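Local coordinates for protein methylenetetrahydrofolate--tRNA-(uracil-5-)-methyltransferase trmFO (Thermus thermophilus, PDB 3G5S) that catalyses the folate- and FAD-dependent methylation of uridine 54 in tRNA, using methylenetetrahydrofolate as the one-carbon donor and NADH or NADPH as reductant, at residues A69-A74 with E422-W427; T349-G354 with S373-L378. All coordinates share one frame; numbering follows the deposited sequence.

Contact 1: A69-A74 with E422-W427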
loop_
_atom_site.group_PDB
_atom_site.type_symbol
_atom_site.label_atom_id
_atom_site.label_comp_id
_atom_site.label_asym_id
_atom_site.label_seq_id
_atom_site.Cartn_x
_atom_site.Cartn_y
_atom_site.Cartn_z
ATOM N N ALA A 69 -15.236 -6.738 -0.343
ATOM C CA ALA A 69 -16.557 -6.792 0.274
ATOM C C ALA A 69 -16.927 -5.468 0.939
ATOM O O ALA A 69 -18.070 -5.012 0.836
ATOM C CB ALA A 69 -16.639 -7.945 1.274
ATOM N N GLU A 70 -15.966 -4.855 1.621
ATOM C CA GLU A 70 -16.202 -3.554 2.236
ATOM C C GLU A 70 -16.570 -2.531 1.180
ATOM O O GLU A 70 -17.495 -1.746 1.356
ATOM C CB GLU A 70 -14.952 -3.087 2.995
ATOM C CG GLU A 70 -14.663 -3.899 4.243
ATOM C CD GLU A 70 -13.346 -3.557 4.932
ATOM O OE1 GLU A 70 -12.558 -2.702 4.441
ATOM O OE2 GLU A 70 -13.098 -4.185 5.992
HETATM N N MSE A 71 -15.827 -2.520 0.082
HETATM C CA MSE A 71 -16.079 -1.537 -0.961
HETATM C C MSE A 71 -17.436 -1.749 -1.648
HETATM O O MSE A 71 -18.083 -0.776 -2.026
HETATM C CB MSE A 71 -14.904 -1.476 -1.934
HETATM C CG MSE A 71 -13.686 -0.774 -1.326
HETATM SE SE MSE A 71 -14.072 1.076 -0.781
HETATM C CE MSE A 71 -14.448 0.735 1.097
ATOM N N ARG A 72 -17.889 -2.998 -1.790
ATOM C CA ARG A 72 -19.251 -3.215 -2.267
ATOM C C ARG A 72 -20.260 -2.615 -1.303
ATOM O O ARG A 72 -21.220 -1.971 -1.721
ATOM C CB ARG A 72 -19.557 -4.699 -2.444
ATOM C CG ARG A 72 -18.846 -5.355 -3.602
ATOM C CD ARG A 72 -19.479 -6.708 -3.938
ATOM N NE ARG A 72 -18.743 -7.376 -5.001
ATOM C CZ ARG A 72 -17.735 -8.218 -4.807
ATOM N NH1 ARG A 72 -17.359 -8.548 -3.574
ATOM N NH2 ARG A 72 -17.109 -8.733 -5.853
ATOM N N ARG A 73 -20.064 -2.849 -0.011
ATOM C CA ARG A 73 -20.991 -2.322 0.980
ATOM C C ARG A 73 -21.019 -0.800 0.916
ATOM O O ARG A 73 -22.061 -0.193 1.150
ATOM C CB ARG A 73 -20.614 -2.796 2.386
ATOM C CG ARG A 73 -20.640 -4.307 2.599
ATOM C CD ARG A 73 -22.024 -4.843 2.892
ATOM N NE ARG A 73 -22.043 -6.297 3.091
ATOM C CZ ARG A 73 -22.127 -6.900 4.276
ATOM N NH1 ARG A 73 -22.184 -6.180 5.388
ATOM N NH2 ARG A 73 -22.158 -8.225 4.352
ATOM N N ALA A 74 -19.875 -0.192 0.601
ATOM C CA ALA A 74 -19.778 1.258 0.501
ATOM C C ALA A 74 -20.396 1.820 -0.779
ATOM O O ALA A 74 -20.569 3.027 -0.892
ATOM C CB ALA A 74 -18.320 1.695 0.614
ATOM N N GLU A 422 -18.451 -6.761 9.302
ATOM C CA GLU A 422 -19.484 -6.281 10.205
ATOM C C GLU A 422 -19.130 -4.912 10.780
ATOM O O GLU A 422 -19.979 -4.024 10.857
ATOM C CB GLU A 422 -19.726 -7.282 11.344
ATOM C CG GLU A 422 -20.747 -6.793 12.369
ATOM C CD GLU A 422 -20.887 -7.702 13.583
ATOM O OE1 GLU A 422 -20.438 -8.864 13.531
ATOM O OE2 GLU A 422 -21.465 -7.252 14.593
ATOM N N ALA A 423 -17.878 -4.749 11.196
ATOM C CA ALA A 423 -17.425 -3.477 11.751
ATOM C C ALA A 423 -17.535 -2.367 10.709
ATOM O O ALA A 423 -17.961 -1.256 11.020
ATOM C CB ALA A 423 -15.995 -3.582 12.250
ATOM N N PHE A 424 -17.154 -2.671 9.474
ATOM C CA PHE A 424 -17.220 -1.679 8.417
ATOM C C PHE A 424 -18.660 -1.273 8.130
ATOM O O PHE A 424 -18.965 -0.091 7.953
ATOM C CB PHE A 424 -16.559 -2.209 7.152
ATOM C CG PHE A 424 -16.404 -1.162 6.093
ATOM C CD1 PHE A 424 -15.391 -0.223 6.183
ATOM C CD2 PHE A 424 -17.284 -1.092 5.032
ATOM C CE1 PHE A 424 -15.248 0.759 5.223
ATOM C CE2 PHE A 424 -17.146 -0.108 4.068
ATOM C CZ PHE A 424 -16.125 0.815 4.168
ATOM N N SER A 425 -19.544 -2.261 8.066
ATOM C CA SER A 425 -20.950 -1.994 7.800
ATOM C C SER A 425 -21.585 -1.148 8.898
ATOM O O SER A 425 -22.370 -0.246 8.617
ATOM C CB SER A 425 -21.717 -3.303 7.624
ATOM O OG SER A 425 -21.329 -3.952 6.429
ATOM N N ALA A 426 -21.248 -1.437 10.149
ATOM C CA ALA A 426 -21.766 -0.635 11.251
ATOM C C ALA A 426 -21.254 0.802 11.161
ATOM O O ALA A 426 -21.978 1.757 11.431
ATOM C CB ALA A 426 -21.401 -1.260 12.588
ATOM N N TRP A 427 -19.994 0.952 10.774
ATOM C CA TRP A 427 -19.420 2.276 10.590
ATOM C C TRP A 427 -20.182 3.037 9.501
ATOM O O TRP A 427 -20.569 4.188 9.703
ATOM C CB TRP A 427 -17.934 2.159 10.275
ATOM C CG TRP A 427 -17.289 3.465 9.957
ATOM C CD1 TRP A 427 -16.924 4.449 10.836
ATOM C CD2 TRP A 427 -16.921 3.932 8.656
ATOM N NE1 TRP A 427 -16.357 5.504 10.153
ATOM C CE2 TRP A 427 -16.345 5.211 8.814
ATOM C CE3 TRP A 427 -17.028 3.397 7.371
ATOM C CZ2 TRP A 427 -15.868 5.955 7.734
ATOM C CZ3 TRP A 427 -16.562 4.139 6.298
ATOM C CH2 TRP A 427 -15.986 5.401 6.488
#
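Helix 63-74 and the long C-terminal helix 409-429 pack nearly parallel here, with Phe-424 of the latter lying on Glu-70 of the former. The segment axes come within 9.8 Å and diverge by 20°. With CG anti to the backbone N (chi1 -171°), the ring of Phe-424 extends toward helix 63-74, and Glu-70 CB sits over one face in a CH-pi contact, 3.9 Å from the ring centroid. Beyond CB the glutamate chain runs extended, and its carboxylate stacks almost flat on the proximal part of the ring, CD lying 4.1 Å from Phe-424 CG. Both carboxylate oxygens are taken by backbone amides of helix 374-384, OE2 by Met-374 N and OE1 by Leu-375 N. Two aliphatic groups meet the far end of the ring: the methyl CE of selenomethionine Met-71, 3.5 Å from Phe-424 CZ, and Ala-74 CB, at the edge 4.1 Å from CE2. Were Phe-424 cut back to an alanine, the Glu-70 carboxylate would probably lose the ring it lies against and a gap would open beside Met-71 CE. Nearer solvent, Arg-73 NH1 donates a bent bond to Ser-425 OG (2.6 Å), a doubtful link because the serine has two conformers. The result is a near-parallel helix pair that lays the last helix on helix 63-74 of this MnmG-family, Rossmann-type flavoprotein.

Contact 2: T349-G354 with S373-L378; sequences TGFLAG and SMLGGL
The ring of Phe-351 presents its edge to Leu-375, whose CD2 methyl lies near the ring plane, 4.0 Å from Phe-351 CD2. Neither face of the ring is used by segment 373-378; Glu-15, Thr-19 and Arg-22 of helix 11-22, together with Leu-435, pack around the phenylalanine from elsewhere. Leu-375 carries the contact from its own helix. Its CG stands anti to the backbone N (chi1 178°), which sends the forked end across to helix 343-361, where the two methyls part company. CD2 serves Phe-351 and also Leu-352, approaching CB of the latter to 4.4 Å. CD1 lies instead by the first residue of 349-354, 4.2 Å from Thr-349 N. One turn on, Leu-378 brings its CD2 to within 4.4 Å of Thr-349 CG2, so the threonine methyl lies near both leucines. The segment axes pass 11.1 Å apart at a steep 79°, and the contact is small, made mostly by a few side chains. The polar groups look elsewhere: Thr-349 OG1 bonds to Gly-335 N and to carbonyls of its own helix, while Ser-373, the N-cap of helix 374-384, accepts from Gly-376 N through OG (3.0 Å). No hydrogen bond or charge pair joins the two segments, so the crossing rests on buried methyl and ring contacts, an apolar seam that probably depends on side-chain shape more than on directed bonds.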
loop_
_atom_site.group_PDB
_atom_site.type_symbol
_atom_site.label_atom_id
_atom_site.label_comp_id
_atom_site.label_asym_id
_atom_site.label_seq_id
_atom_site.Cartn_x
_atom_site.Cartn_y
_atom_site.Cartn_z
ATOM N N THR A 349 -8.919 4.036 -0.790
ATOM C CA THR A 349 -8.475 5.303 -0.238
ATOM C C THR A 349 -9.121 6.483 -0.975
ATOM O O THR A 349 -9.393 7.507 -0.362
ATOM C CB THR A 349 -6.937 5.422 -0.180
ATOM O OG1 THR A 349 -6.377 5.256 -1.486
ATOM C CG2 THR A 349 -6.342 4.393 0.802
ATOM N N GLY A 350 -9.374 6.337 -2.274
ATOM C CA GLY A 350 -10.135 7.349 -3.000
ATOM C C GLY A 350 -11.523 7.557 -2.413
ATOM O O GLY A 350 -11.975 8.691 -2.232
ATOM N N PHE A 351 -12.201 6.455 -2.101
ATOM C CA PHE A 351 -13.488 6.543 -1.433
ATOM C C PHE A 351 -13.392 7.374 -0.149
ATOM O O PHE A 351 -14.198 8.277 0.077
ATOM C CB PHE A 351 -14.025 5.136 -1.126
ATOM C CG PHE A 351 -15.091 5.117 -0.067
ATOM C CD1 PHE A 351 -16.380 5.548 -0.346
ATOM C CD2 PHE A 351 -14.798 4.691 1.211
ATOM C CE1 PHE A 351 -17.360 5.560 0.632
ATOM C CE2 PHE A 351 -15.779 4.691 2.200
ATOM C CZ PHE A 351 -17.060 5.125 1.904
ATOM N N LEU A 352 -12.417 7.072 0.700
ATOM C CA LEU A 352 -12.330 7.755 1.986
ATOM C C LEU A 352 -11.971 9.232 1.826
ATOM O O LEU A 352 -12.546 10.100 2.485
ATOM C CB LEU A 352 -11.363 7.053 2.936
ATOM C CG LEU A 352 -11.290 7.670 4.336
ATOM C CD1 LEU A 352 -12.635 7.674 5.053
ATOM C CD2 LEU A 352 -10.247 6.976 5.178
ATOM N N ALA A 353 -11.020 9.519 0.946
ATOM C CA ALA A 353 -10.631 10.905 0.700
ATOM C C ALA A 353 -11.799 11.698 0.136
ATOM O O ALA A 353 -12.044 12.830 0.552
ATOM C CB ALA A 353 -9.432 10.966 -0.231
ATOM N N GLY A 354 -12.525 11.109 -0.808
ATOM C CA GLY A 354 -13.696 11.755 -1.370
ATOM C C GLY A 354 -14.781 11.979 -0.330
ATOM O O GLY A 354 -15.433 13.023 -0.312
ATOM N N SER A 373 -11.736 -3.151 10.315
ATOM C CA SER A 373 -11.995 -3.197 8.888
ATOM C C SER A 373 -10.676 -3.121 8.144
ATOM O O SER A 373 -9.692 -2.573 8.651
ATOM C CB SER A 373 -12.938 -2.078 8.446
ATOM O OG SER A 373 -12.334 -0.805 8.495
HETATM N N MSE A 374 -10.652 -3.667 6.940
HETATM C CA MSE A 374 -9.419 -3.630 6.167
HETATM C C MSE A 374 -9.088 -2.198 5.731
HETATM O O MSE A 374 -7.934 -1.773 5.812
HETATM C CB MSE A 374 -9.488 -4.573 4.970
HETATM C CG MSE A 374 -8.174 -4.731 4.217
HETATM SE SE MSE A 374 -6.681 -5.315 5.341
HETATM C CE MSE A 374 -7.447 -6.956 6.029
ATOM N N LEU A 375 -10.078 -1.438 5.275
ATOM C CA LEU A 375 -9.788 -0.052 4.908
ATOM C C LEU A 375 -9.300 0.723 6.132
ATOM O O LEU A 375 -8.351 1.504 6.045
ATOM C CB LEU A 375 -11.000 0.631 4.273
ATOM C CG LEU A 375 -10.768 2.100 3.903
ATOM C CD1 LEU A 375 -9.527 2.274 3.016
ATOM C CD2 LEU A 375 -11.999 2.674 3.229
ATOM N N GLY A 376 -9.943 0.508 7.274
ATOM C CA GLY A 376 -9.527 1.161 8.499
ATOM C C GLY A 376 -8.119 0.779 8.911
ATOM O O GLY A 376 -7.318 1.623 9.305
ATOM N N GLY A 377 -7.807 -0.508 8.834
ATOM C CA GLY A 377 -6.465 -0.939 9.163
ATOM C C GLY A 377 -5.443 -0.304 8.236
ATOM O O GLY A 377 -4.367 0.102 8.671
ATOM N N LEU A 378 -5.770 -0.217 6.955
ATOM C CA LEU A 378 -4.852 0.351 5.985
ATOM C C LEU A 378 -4.571 1.838 6.262
ATOM O O LEU A 378 -3.412 2.247 6.328
ATOM C CB LEU A 378 -5.422 0.156 4.598
ATOM C CG LEU A 378 -4.550 0.602 3.435
ATOM C CD1 LEU A 378 -3.204 -0.105 3.420
ATOM C CD2 LEU A 378 -5.298 0.383 2.141
#

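Overall arrangement
From the N terminus, the chain passes through strand 4-7, the predicted FAD-binding glycine-rich turn and helix 11-22 before reaching helix 63-74. Contact 1 closes a loop of 347 residues, joining that helix to the last one, 409-429. Contact 2 is nested inside this loop and closes a much shorter one of 18 residues, between helix 343-361 and helix 374-384, which directly precedes helix 409-429 among the helices. The centres lie 11 Å apart and the contacts touch: beyond the grip of Glu-70 on the start of helix 374-384, Met-71 CE packs 3.8 Å from Leu-375 CD2. Four helices are thus drawn together, with Thr-349 the part nearer the bound FAD.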